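Local coordinates for chorismate mutase and shikimate 5-dehydrogenase fusion protein (Clostridium acetobutylicum, PDB 3FBT) that probably catalyses the reversible NADPH-linked reduction of 3-dehydroshikimate to shikimate in its dehydrogenase part, the piece described here, and is fused to a chorismate mutase, at residues D105-G108 with F109-L113. Residues are numbered along the deposited sequence; the frame is centred on the assembly and turned at random.
Sequences DYIG and FGKML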
ATOM      1  N   ASP A 105       4.490  21.587  -6.422  1.00 36.41           N
ATOM      2  CA  ASP A 105       3.643  22.572  -7.157  1.00 38.77           C
ATOM      3  C   ASP A 105       4.490  23.706  -7.775  1.00 38.77           C
ATOM      4  O   ASP A 105       4.256  24.129  -8.939  1.00 38.23           O
ATOM      5  CB  ASP A 105       2.616  23.224  -6.221  1.00 39.08           C
ATOM      6  CG  ASP A 105       1.553  22.222  -5.753  1.00 46.86           C
ATOM      7  OD1 ASP A 105       1.191  21.341  -6.578  1.00 47.01           O
ATOM      8  OD2 ASP A 105       1.138  22.264  -4.565  1.00 54.62           O
ATOM      9  N   TYR A 106       5.408  24.227  -6.979  1.00 39.42           N
ATOM     10  CA  TYR A 106       6.360  25.268  -7.426  1.00 40.46           C
ATOM     11  C   TYR A 106       7.082  24.801  -8.689  1.00 41.52           C
ATOM     12  O   TYR A 106       7.194  25.547  -9.704  1.00 41.39           O
ATOM     13  CB  TYR A 106       7.373  25.503  -6.309  1.00 42.04           C
ATOM     14  CG  TYR A 106       8.418  26.552  -6.640  1.00 45.55           C
ATOM     15  CD1 TYR A 106       8.259  27.847  -6.218  1.00 47.64           C
ATOM     16  CD2 TYR A 106       9.559  26.235  -7.409  1.00 52.35           C
ATOM     17  CE1 TYR A 106       9.197  28.842  -6.510  1.00 49.49           C
ATOM     18  CE2 TYR A 106      10.527  27.228  -7.737  1.00 50.10           C
ATOM     19  CZ  TYR A 106      10.318  28.543  -7.286  1.00 54.05           C
ATOM     20  OH  TYR A 106      11.236  29.575  -7.554  1.00 55.76           O
ATOM     21  N   ILE A 107       7.529  23.529  -8.679  1.00 41.26           N
ATOM     22  CA  ILE A 107       8.355  23.016  -9.793  1.00 40.85           C
ATOM     23  C   ILE A 107       7.445  22.814 -10.973  1.00 40.41           C
ATOM     24  O   ILE A 107       7.762  23.147 -12.109  1.00 39.10           O
ATOM     25  CB  ILE A 107       9.015  21.675  -9.423  1.00 40.31           C
ATOM     26  CG1 ILE A 107       9.863  21.852  -8.169  1.00 39.82           C
ATOM     27  CG2 ILE A 107       9.888  21.185 -10.572  1.00 43.48           C
ATOM     28  CD1 ILE A 107      10.857  20.701  -7.881  1.00 45.58           C
ATOM     29  N   GLY A 108       6.276  22.225 -10.719  1.00 40.71           N
ATOM     30  CA  GLY A 108       5.326  22.028 -11.827  1.00 38.96           C
ATOM     31  C   GLY A 108       4.939  23.366 -12.504  1.00 38.92           C
ATOM     32  O   GLY A 108       4.743  23.437 -13.731  1.00 39.01           O
ATOM     33  N   PHE A 109       4.740  24.393 -11.709  1.00 37.13           N
ATOM     34  CA  PHE A 109       4.219  25.650 -12.244  1.00 38.57           C
ATOM     35  C   PHE A 109       5.319  26.228 -13.195  1.00 39.93           C
ATOM     36  O   PHE A 109       5.046  26.588 -14.323  1.00 40.34           O
ATOM     37  CB  PHE A 109       3.930  26.640 -11.112  1.00 37.57           C
ATOM     38  CG  PHE A 109       3.382  27.985 -11.595  1.00 38.77           C
ATOM     39  CD1 PHE A 109       2.160  28.070 -12.218  1.00 39.53           C
ATOM     40  CD2 PHE A 109       4.156  29.115 -11.517  1.00 41.59           C
ATOM     41  CE1 PHE A 109       1.683  29.298 -12.675  1.00 42.45           C
ATOM     42  CE2 PHE A 109       3.680  30.342 -11.976  1.00 44.73           C
ATOM     43  CZ  PHE A 109       2.449  30.423 -12.556  1.00 41.68           C
ATOM     44  N   GLY A 110       6.556  26.207 -12.737  1.00 39.72           N
ATOM     45  CA  GLY A 110       7.667  26.655 -13.574  1.00 42.75           C
ATOM     46  C   GLY A 110       7.801  25.847 -14.859  1.00 43.74           C
ATOM     47  O   GLY A 110       8.158  26.413 -15.900  1.00 43.00           O
ATOM     48  N   LYS A 111       7.513  24.538 -14.825  1.00 43.01           N
ATOM     49  CA  LYS A 111       7.705  23.775 -16.052  1.00 43.76           C
ATOM     50  C   LYS A 111       6.662  24.175 -17.072  1.00 44.71           C
ATOM     51  O   LYS A 111       6.899  24.132 -18.311  1.00 44.51           O
ATOM     52  CB  LYS A 111       7.692  22.252 -15.832  1.00 43.52           C
ATOM     53  CG  LYS A 111       8.792  21.714 -14.903  1.00 44.35           C
ATOM     54  CD  LYS A 111      10.106  21.337 -15.564  1.00 49.58           C
ATOM     55  CE  LYS A 111      11.236  21.168 -14.459  1.00 50.24           C
ATOM     56  NZ  LYS A 111      12.632  20.814 -14.941  1.00 51.27           N
ATOM     57  N   MET A 112       5.476  24.513 -16.563  1.00 45.32           N
ATOM     58  CA  MET A 112       4.366  24.897 -17.403  1.00 44.47           C
ATOM     59  C   MET A 112       4.628  26.254 -18.165  1.00 46.00           C
ATOM     60  O   MET A 112       4.348  26.379 -19.367  1.00 45.53           O
ATOM     61  CB  MET A 112       3.105  24.950 -16.564  1.00 44.80           C
ATOM     62  CG  MET A 112       1.833  25.196 -17.367  1.00 42.80           C
ATOM     63  SD  MET A 112       0.374  25.723 -16.367  1.00 35.00           S
ATOM     64  CE  MET A 112       1.006  26.652 -15.080  1.00 30.27           C
ATOM     65  N   LEU A 113       5.132  27.247 -17.444  1.00 46.61           N
ATOM     66  CA  LEU A 113       5.504  28.546 -18.018  1.00 48.19           C
ATOM     67  C   LEU A 113       6.610  28.283 -19.082  1.00 49.00           C
ATOM     68  O   LEU A 113       6.438  28.668 -20.206  1.00 48.69           O
ATOM     69  CB  LEU A 113       5.993  29.527 -16.940  1.00 46.70           C
ATOM     70  CG  LEU A 113       4.935  29.842 -15.851  1.00 46.50           C
ATOM     71  CD1 LEU A 113       5.370  30.875 -14.815  1.00 44.20           C
ATOM     72  CD2 LEU A 113       3.608  30.232 -16.461  1.00 42.15           C
TER
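The first turns of helix 105-115, which in the shikimate dehydrogenase fold leads from the substrate-binding domain into the NADP-binding Rossmann domain, are held by i to i+4 hydrogen bonds from the N-H groups of Phe109 to Met112 to the carbonyl oxygens of Asp105 to Gly108. The Phe109 N to Asp105 O bond measures 2.8 Å, and Gly110 N meets Tyr106 O at 3.2 Å along an almost straight N-H path (170°). Gly108 O takes two donors: Met112 N at 3.1 Å and, weakly, Lys111 N.

Phe109 holds CG anti to its backbone N (chi1 180°), and the side chain packs on Val137 of helix 134-143 and Met239 of helix 237-252; its CB meanwhile rests 3.3 Å from Asp105 O. Leu113 CG sits over one face of the Phe109 ring, 4.1 Å from its plane and nearer the rim than the centre. At the amino end, the side chain of Asp105, a predicted shikimate ligand, touches those of Asn90 and Gln243, which are also predicted to bind shikimate. Tyr106 OH is hydrogen-bonded to Asp143 OD2, and its ring meets Tyr140 edge-to-face.

On another flank Ile107 and Lys111 stand next to each other, one turn apart, with their side chains alongside. Lys111 bends at chi2 (-89°); its CG lies 3.3 Å from Ile107 O, and farther out its CE packs against Ile107 CG2 at 4.1 Å.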